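FrnE protein (Deinococcus radiodurans, PDB 5CO3) probably acts as a cytoplasmic disulfide oxidoreductase of the DsbA-like thioredoxin family, making or reshuffling protein disulfide bonds. Local coordinates at residues 109-121 and 163-177. Sequence-based numbering, arbitrary orientation.
Sequences TFLAHQLIHYAAE and ARAALEAGTYAQAVR
Helix 110-121 packs against the 163-177 segment where helix 163-169 ends in a Schellman motif at Gly170 and helix 173-177 begins; it meets the first at 131° and the second at 102°, with backbones closest at Gln114 and Tyr172. The Tyr172 ring lies face-on against the backbone of His117 and Tyr118, and Tyr172 CE2 lies at the edge of the Tyr118 ring. Tyr172 OH donates to Glu121 OE1 at 2.7 Å, on the anti side of the carboxylate and somewhat out of its plane. With an alanine here, Glu121 is likely to lose this donor and a gap to open beside Tyr118. Tyr118 takes Ala163 CA over one face in a CH-pi contact. Val176 is a knob among Phe110, His113, Gln114 and His117. CG of Phe110 is anti to the backbone N (chi1 -172°), which brings the ring to Arg177. The guanidinium stacks flat on it, with Arg177 CZ 3.6 Å from the centroid of the Phe110 ring, while Arg177 NH1 also forms salt bridges with Glu53 and Glu180. Gln114 NE2 covers the opposite face of the Phe110 ring. Water 1 donates to Gln114 OE1 and Ala166 O and accepts from Tyr172 N. Leu167 CD2 packs on Leu115 CB. The contact thus joins three helices of the DsbA-like fold: apolar packing is mixed with polar groups, Gln114 among them, and the cation-pi stack probably steadies a charge already held by two carboxylates.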
ATOM      1  N   THR A 109       0.453 -10.647   8.330  1.00 24.87           N
ATOM      2  CA  THR A 109      -0.453  -9.541   7.961  1.00 20.96           C
ATOM      3  C   THR A 109      -1.688  -9.941   7.140  1.00 26.30           C
ATOM      4  O   THR A 109      -2.419  -9.072   6.659  1.00 25.56           O
ATOM      5  CB  THR A 109       0.304  -8.435   7.171  1.00 26.64           C
ATOM      6  OG1 THR A 109       0.914  -8.992   5.998  1.00 25.20           O
ATOM      7  CG2 THR A 109       1.379  -7.809   8.055  1.00 27.11           C
ATOM      8  N   PHE A 110      -1.941 -11.247   7.008  1.00 28.20           N
ATOM      9  CA  PHE A 110      -3.037 -11.742   6.166  1.00 27.63           C
ATOM     10  C   PHE A 110      -4.394 -11.171   6.596  1.00 29.88           C
ATOM     11  O   PHE A 110      -5.153 -10.645   5.761  1.00 31.15           O
ATOM     12  CB  PHE A 110      -3.066 -13.279   6.197  1.00 32.79           C
ATOM     13  CG  PHE A 110      -4.026 -13.912   5.212  1.00 31.63           C
ATOM     14  CD1 PHE A 110      -4.068 -13.506   3.887  1.00 35.89           C
ATOM     15  CD2 PHE A 110      -4.845 -14.969   5.607  1.00 40.77           C
ATOM     16  CE1 PHE A 110      -4.940 -14.106   2.984  1.00 36.82           C
ATOM     17  CE2 PHE A 110      -5.712 -15.576   4.700  1.00 40.73           C
ATOM     18  CZ  PHE A 110      -5.754 -15.151   3.390  1.00 39.39           C
ATOM     19  N   LEU A 111      -4.678 -11.243   7.894  1.00 29.27           N
ATOM     20  CA  LEU A 111      -5.950 -10.778   8.442  1.00 25.72           C
ATOM     21  C   LEU A 111      -6.084  -9.262   8.313  1.00 27.55           C
ATOM     22  O   LEU A 111      -7.171  -8.757   8.032  1.00 27.81           O
ATOM     23  CB  LEU A 111      -6.096 -11.192   9.910  1.00 27.80           C
ATOM     24  CG  LEU A 111      -6.466 -12.644  10.195  1.00 33.52           C
ATOM     25  CD1 LEU A 111      -6.280 -12.963  11.675  1.00 28.40           C
ATOM     26  CD2 LEU A 111      -7.903 -12.917   9.742  1.00 33.93           C
ATOM     27  N   ALA A 112      -4.984  -8.545   8.524  1.00 26.11           N
ATOM     28  CA  ALA A 112      -4.957  -7.102   8.343  1.00 23.00           C
ATOM     29  C   ALA A 112      -5.302  -6.744   6.905  1.00 26.47           C
ATOM     30  O   ALA A 112      -6.075  -5.821   6.666  1.00 25.26           O
ATOM     31  CB  ALA A 112      -3.595  -6.565   8.716  1.00 24.14           C
ATOM     32  N   HIS A 113      -4.750  -7.479   5.943  1.00 25.60           N
ATOM     33  CA  HIS A 113      -5.078  -7.225   4.542  1.00 28.66           C
ATOM     34  C   HIS A 113      -6.551  -7.496   4.275  1.00 27.35           C
ATOM     35  O   HIS A 113      -7.181  -6.794   3.481  1.00 32.28           O
ATOM     36  CB  HIS A 113      -4.195  -8.060   3.610  1.00 29.41           C
ATOM     37  CG  HIS A 113      -2.817  -7.497   3.444  1.00 24.54           C
ATOM     38  ND1 HIS A 113      -2.567  -6.340   2.731  1.00 25.95           N
ATOM     39  CD2 HIS A 113      -1.615  -7.926   3.895  1.00 25.98           C
ATOM     40  CE1 HIS A 113      -1.273  -6.082   2.761  1.00 30.88           C
ATOM     41  NE2 HIS A 113      -0.672  -7.033   3.457  1.00 26.42           N
ATOM     42  N   GLN A 114      -7.105  -8.508   4.944  1.00 26.72           N
ATOM     43  CA  GLN A 114      -8.532  -8.786   4.825  1.00 29.25           C
ATOM     44  C   GLN A 114      -9.375  -7.611   5.326  1.00 30.45           C
ATOM     45  O   GLN A 114     -10.398  -7.263   4.725  1.00 31.34           O
ATOM     46  CB  GLN A 114      -8.906 -10.056   5.596  1.00 28.17           C
ATOM     47  CG  GLN A 114      -8.544 -11.337   4.860  1.00 33.10           C
ATOM     48  CD  GLN A 114      -8.875 -12.597   5.664  1.00 35.55           C
ATOM     49  OE1 GLN A 114     -10.026 -12.814   6.047  1.00 38.13           O
ATOM     50  NE2 GLN A 114      -7.863 -13.418   5.935  1.00 35.64           N
ATOM     51  N   LEU A 115      -8.942  -7.011   6.432  1.00 28.78           N
ATOM     52  CA  LEU A 115      -9.651  -5.866   7.002  1.00 29.48           C
ATOM     53  C   LEU A 115      -9.656  -4.692   6.025  1.00 27.55           C
ATOM     54  O   LEU A 115     -10.647  -3.967   5.899  1.00 27.05           O
ATOM     55  CB  LEU A 115      -9.017  -5.447   8.326  1.00 26.53           C
ATOM     56  CG  LEU A 115      -9.681  -4.243   8.999  1.00 28.09           C
ATOM     57  CD1 LEU A 115     -11.180  -4.460   9.150  1.00 30.96           C
ATOM     58  CD2 LEU A 115      -9.031  -3.957  10.352  1.00 25.75           C
ATOM     59  N   ILE A 116      -8.552  -4.509   5.320  1.00 28.87           N
ATOM     60  CA  ILE A 116      -8.512  -3.422   4.353  1.00 25.74           C
ATOM     61  C   ILE A 116      -9.523  -3.680   3.227  1.00 29.77           C
ATOM     62  O   ILE A 116     -10.242  -2.772   2.796  1.00 29.72           O
ATOM     63  CB  ILE A 116      -7.113  -3.232   3.784  1.00 22.78           C
ATOM     64  CG1 ILE A 116      -6.171  -2.757   4.883  1.00 27.21           C
ATOM     65  CG2 ILE A 116      -7.151  -2.122   2.737  1.00 23.77           C
ATOM     66  CD1 ILE A 116      -4.692  -2.854   4.548  1.00 26.49           C
ATOM     67  N   HIS A 117      -9.599  -4.924   2.767  1.00 31.36           N
ATOM     68  CA  HIS A 117     -10.618  -5.307   1.796  1.00 35.38           C
ATOM     69  C   HIS A 117     -12.035  -5.030   2.303  1.00 36.05           C
ATOM     70  O   HIS A 117     -12.861  -4.490   1.559  1.00 34.81           O
ATOM     71  CB  HIS A 117     -10.460  -6.774   1.423  1.00 34.78           C
ATOM     72  CG  HIS A 117      -9.400  -7.018   0.398  1.00 37.75           C
ATOM     73  ND1 HIS A 117      -9.689  -7.245  -0.930  1.00 36.40           N
ATOM     74  CD2 HIS A 117      -8.051  -7.051   0.502  1.00 37.66           C
ATOM     75  CE1 HIS A 117      -8.563  -7.421  -1.598  1.00 42.07           C
ATOM     76  NE2 HIS A 117      -7.553  -7.305  -0.754  1.00 40.95           N
ATOM     77  N   TYR A 118     -12.311  -5.367   3.564  1.00 32.56           N
ATOM     78  CA  TYR A 118     -13.617  -5.068   4.159  1.00 35.53           C
ATOM     79  C   TYR A 118     -13.880  -3.559   4.143  1.00 37.46           C
ATOM     80  O   TYR A 118     -14.949  -3.100   3.722  1.00 38.97           O
ATOM     81  CB  TYR A 118     -13.717  -5.602   5.606  1.00 31.69           C
ATOM     82  CG  TYR A 118     -14.986  -5.130   6.287  1.00 34.59           C
ATOM     83  CD1 TYR A 118     -16.200  -5.771   6.066  1.00 40.57           C
ATOM     84  CD2 TYR A 118     -14.975  -4.016   7.121  1.00 32.30           C
ATOM     85  CE1 TYR A 118     -17.370  -5.320   6.665  1.00 41.59           C
ATOM     86  CE2 TYR A 118     -16.136  -3.559   7.726  1.00 33.60           C
ATOM     87  CZ  TYR A 118     -17.329  -4.214   7.495  1.00 40.27           C
ATOM     88  OH  TYR A 118     -18.493  -3.765   8.090  1.00 42.56           O
ATOM     89  N   ALA A 119     -12.892  -2.794   4.597  1.00 35.85           N
ATOM     90  CA  ALA A 119     -12.999  -1.343   4.655  1.00 29.37           C
ATOM     91  C   ALA A 119     -13.235  -0.744   3.280  1.00 32.61           C
ATOM     92  O   ALA A 119     -14.014   0.198   3.141  1.00 34.30           O
ATOM     93  CB  ALA A 119     -11.750  -0.745   5.274  1.00 28.52           C
ATOM     94  N   ALA A 120     -12.571  -1.286   2.264  1.00 32.39           N
ATOM     95  CA  ALA A 120     -12.685  -0.711   0.921  1.00 34.63           C
ATOM     96  C   ALA A 120     -14.089  -0.902   0.333  1.00 41.41           C
ATOM     97  O   ALA A 120     -14.496  -0.164  -0.557  1.00 41.87           O
ATOM     98  CB  ALA A 120     -11.634  -1.308  -0.007  1.00 34.78           C
ATOM     99  N   GLU A 121     -14.833  -1.886   0.830  1.00 35.05           N
ATOM    100  CA  GLU A 121     -16.211  -2.069   0.387  1.00 39.88           C
ATOM    101  C   GLU A 121     -17.105  -1.014   1.018  1.00 45.99           C
ATOM    102  O   GLU A 121     -18.191  -0.723   0.511  1.00 47.90           O
ATOM    103  CB  GLU A 121     -16.707  -3.476   0.717  1.00 47.02           C
ATOM    104  CG  GLU A 121     -15.901  -4.553   0.028  1.00 53.11           C
ATOM    105  CD  GLU A 121     -16.767  -5.597  -0.626  1.00 64.60           C
ATOM    106  OE1 GLU A 121     -17.393  -6.389   0.108  1.00 63.24           O
ATOM    107  OE2 GLU A 121     -16.828  -5.618  -1.874  1.00 74.14           O
ATOM    108  N   ALA A 163     -16.983  -5.832  11.054  1.00 34.41           N
ATOM    109  CA  ALA A 163     -15.605  -6.045  10.615  1.00 31.79           C
ATOM    110  C   ALA A 163     -15.022  -7.308  11.227  1.00 35.38           C
ATOM    111  O   ALA A 163     -14.450  -8.152  10.523  1.00 30.94           O
ATOM    112  CB  ALA A 163     -14.729  -4.843  10.971  1.00 35.26           C
ATOM    113  N   ARG A 164     -15.165  -7.431  12.542  1.00 33.03           N
ATOM    114  CA  ARG A 164     -14.658  -8.609  13.236  0.80 38.59           C
ATOM    115  C   ARG A 164     -15.340  -9.880  12.741  1.00 38.81           C
ATOM    116  O   ARG A 164     -14.685 -10.914  12.555  1.00 35.05           O
ATOM    117  CB  ARG A 164     -14.833  -8.457  14.743  0.80 38.02           C
ATOM    118  CG  ARG A 164     -14.149  -9.569  15.509  0.80 40.14           C
ATOM    119  CD  ARG A 164     -14.023  -9.250  16.975  0.80 46.38           C
ATOM    120  NE  ARG A 164     -13.226 -10.279  17.637  0.80 44.03           N
ATOM    121  CZ  ARG A 164     -12.425 -10.052  18.665  0.80 42.84           C
ATOM    122  NH1 ARG A 164     -12.317  -8.830  19.157  0.80 33.61           N
ATOM    123  NH2 ARG A 164     -11.743 -11.054  19.209  0.80 39.11           N
ATOM    124  N   ALA A 165     -16.650  -9.809  12.510  1.00 37.98           N
ATOM    125  CA  ALA A 165     -17.380 -10.961  11.991  1.00 42.18           C
ATOM    126  C   ALA A 165     -16.803 -11.360  10.643  1.00 39.26           C
ATOM    127  O   ALA A 165     -16.584 -12.533  10.374  1.00 40.91           O
ATOM    128  CB  ALA A 165     -18.879 -10.655  11.872  1.00 42.66           C
ATOM    129  N   ALA A 166     -16.517 -10.365   9.804  1.00 37.20           N
ATOM    130  CA  ALA A 166     -15.969 -10.643   8.484  1.00 38.22           C
ATOM    131  C   ALA A 166     -14.595 -11.300   8.589  1.00 34.94           C
ATOM    132  O   ALA A 166     -14.273 -12.208   7.827  1.00 40.98           O
ATOM    133  CB  ALA A 166     -15.887  -9.361   7.654  1.00 36.18           C
ATOM    134  N   LEU A 167     -13.791 -10.840   9.539  1.00 34.22           N
ATOM    135  CA  LEU A 167     -12.460 -11.409   9.760  1.00 30.56           C
ATOM    136  C   LEU A 167     -12.547 -12.868  10.258  1.00 33.37           C
ATOM    137  O   LEU A 167     -11.866 -13.744   9.729  1.00 38.45           O
ATOM    138  CB  LEU A 167     -11.673 -10.556  10.750  1.00 29.83           C
ATOM    139  CG  LEU A 167     -11.289  -9.155  10.230  1.00 31.51           C
ATOM    140  CD1 LEU A 167     -10.524  -8.390  11.286  1.00 30.50           C
ATOM    141  CD2 LEU A 167     -10.483  -9.231   8.931  1.00 31.63           C
ATOM    142  N   GLU A 168     -13.382 -13.119  11.261  1.00 40.70           N
ATOM    143  CA  GLU A 168     -13.504 -14.472  11.810  1.00 34.75           C
ATOM    144  C   GLU A 168     -14.047 -15.429  10.760  1.00 37.44           C
ATOM    145  O   GLU A 168     -13.730 -16.615  10.764  1.00 41.74           O
ATOM    146  CB  GLU A 168     -14.391 -14.479  13.054  1.00 35.94           C
ATOM    147  CG  GLU A 168     -13.766 -13.752  14.225  1.00 38.45           C
ATOM    148  CD  GLU A 168     -14.731 -13.555  15.372  1.00 52.56           C
ATOM    149  OE1 GLU A 168     -15.953 -13.551  15.124  1.00 62.74           O
ATOM    150  OE2 GLU A 168     -14.273 -13.403  16.522  1.00 54.90           O
ATOM    151  N   ALA A 169     -14.858 -14.898   9.850  1.00 41.33           N
ATOM    152  CA  ALA A 169     -15.440 -15.692   8.777  1.00 47.16           C
ATOM    153  C   ALA A 169     -14.471 -15.913   7.617  1.00 42.49           C
ATOM    154  O   ALA A 169     -14.694 -16.788   6.775  1.00 47.74           O
ATOM    155  CB  ALA A 169     -16.716 -15.027   8.268  1.00 44.27           C
ATOM    156  N   GLY A 170     -13.413 -15.100   7.563  1.00 38.28           N
ATOM    157  CA  GLY A 170     -12.444 -15.176   6.482  1.00 38.86           C
ATOM    158  C   GLY A 170     -13.038 -14.777   5.140  1.00 43.75           C
ATOM    159  O   GLY A 170     -12.561 -15.202   4.085  1.00 44.12           O
ATOM    160  N   THR A 171     -14.079 -13.949   5.190  1.00 41.78           N
ATOM    161  CA  THR A 171     -14.811 -13.512   4.001  1.00 44.13           C
ATOM    162  C   THR A 171     -13.910 -12.989   2.876  1.00 42.08           C
ATOM    163  O   THR A 171     -14.112 -13.330   1.713  1.00 43.22           O
ATOM    164  CB  THR A 171     -15.823 -12.406   4.357  1.00 43.45           C
ATOM    165  OG1 THR A 171     -16.755 -12.911   5.316  1.00 45.78           O
ATOM    166  CG2 THR A 171     -16.584 -11.949   3.124  1.00 47.29           C
ATOM    167  N   TYR A 172     -12.911 -12.182   3.229  1.00 38.80           N
ATOM    168  CA  TYR A 172     -12.035 -11.563   2.230  1.00 39.12           C
ATOM    169  C   TYR A 172     -10.689 -12.263   2.064  1.00 38.01           C
ATOM    170  O   TYR A 172      -9.777 -11.721   1.432  1.00 39.10           O
ATOM    171  CB  TYR A 172     -11.809 -10.085   2.575  1.00 34.55           C
ATOM    172  CG  TYR A 172     -13.099  -9.309   2.556  1.00 37.15           C
ATOM    173  CD1 TYR A 172     -13.585  -8.751   1.379  1.00 40.75           C
ATOM    174  CD2 TYR A 172     -13.856  -9.167   3.712  1.00 42.51           C
ATOM    175  CE1 TYR A 172     -14.785  -8.055   1.358  1.00 44.99           C
ATOM    176  CE2 TYR A 172     -15.049  -8.476   3.705  1.00 46.40           C
ATOM    177  CZ  TYR A 172     -15.510  -7.920   2.528  1.00 49.34           C
ATOM    178  OH  TYR A 172     -16.701  -7.233   2.527  1.00 52.66           O
ATOM    179  N   ALA A 173     -10.565 -13.460   2.629  1.00 42.31           N
ATOM    180  CA  ALA A 173      -9.333 -14.229   2.514  1.00 38.11           C
ATOM    181  C   ALA A 173      -8.992 -14.495   1.049  1.00 41.17           C
ATOM    182  O   ALA A 173      -7.841 -14.352   0.634  1.00 40.99           O
ATOM    183  CB  ALA A 173      -9.453 -15.550   3.287  1.00 38.93           C
ATOM    184  N   GLN A 174      -9.991 -14.867   0.257  1.00 43.65           N
ATOM    185  CA  GLN A 174      -9.732 -15.172  -1.145  1.00 47.36           C
ATOM    186  C   GLN A 174      -9.370 -13.922  -1.945  1.00 43.77           C
ATOM    187  O   GLN A 174      -8.486 -13.959  -2.807  1.00 44.50           O
ATOM    188  CB  GLN A 174     -10.933 -15.868  -1.785  1.00 56.16           C
ATOM    189  CG  GLN A 174     -10.532 -16.686  -2.996  1.00 68.59           C
ATOM    190  CD  GLN A 174      -9.377 -17.632  -2.683  1.00 84.00           C
ATOM    191  OE1 GLN A 174      -9.385 -18.328  -1.664  1.00 88.34           O
ATOM    192  NE2 GLN A 174      -8.372 -17.647  -3.549  1.00 90.36           N
ATOM    193  N   ALA A 175     -10.050 -12.819  -1.660  1.00 42.28           N
ATOM    194  CA  ALA A 175      -9.753 -11.563  -2.341  1.00 43.02           C
ATOM    195  C   ALA A 175      -8.290 -11.164  -2.117  1.00 45.68           C
ATOM    196  O   ALA A 175      -7.641 -10.628  -3.010  1.00 47.90           O
ATOM    197  CB  ALA A 175     -10.694 -10.462  -1.871  1.00 42.47           C
ATOM    198  N   VAL A 176      -7.768 -11.451  -0.930  1.00 39.62           N
ATOM    199  CA  VAL A 176      -6.383 -11.100  -0.613  1.00 42.01           C
ATOM    200  C   VAL A 176      -5.422 -11.979  -1.422  1.00 42.80           C
ATOM    201  O   VAL A 176      -4.449 -11.488  -1.991  1.00 37.79           O
ATOM    202  CB  VAL A 176      -6.095 -11.234   0.915  1.00 35.17           C
ATOM    203  CG1 VAL A 176      -4.592 -11.184   1.209  1.00 37.33           C
ATOM    204  CG2 VAL A 176      -6.830 -10.139   1.688  1.00 34.83           C
ATOM    205  N   ARG A 177      -5.713 -13.279  -1.480  1.00 41.94           N
ATOM    206  CA  ARG A 177      -4.873 -14.213  -2.222  1.00 41.77           C
ATOM    207  C   ARG A 177      -4.866 -13.886  -3.716  1.00 43.63           C
ATOM    208  O   ARG A 177      -3.849 -14.059  -4.391  1.00 46.00           O
ATOM    209  CB  ARG A 177      -5.340 -15.656  -1.996  1.00 44.38           C
ATOM    210  CG  ARG A 177      -5.122 -16.142  -0.575  1.00 42.31           C
ATOM    211  CD  ARG A 177      -3.645 -16.245  -0.240  1.00 42.74           C
ATOM    212  NE  ARG A 177      -3.452 -16.799   1.096  1.00 41.76           N
ATOM    213  CZ  ARG A 177      -2.645 -16.287   2.021  1.00 42.29           C
ATOM    214  NH1 ARG A 177      -1.931 -15.195   1.767  1.00 36.56           N
ATOM    215  NH2 ARG A 177      -2.551 -16.874   3.204  1.00 41.55           N
TER
HETATM  216  O   HOH W   1     -12.317 -11.473   6.115  1.00 33.73           O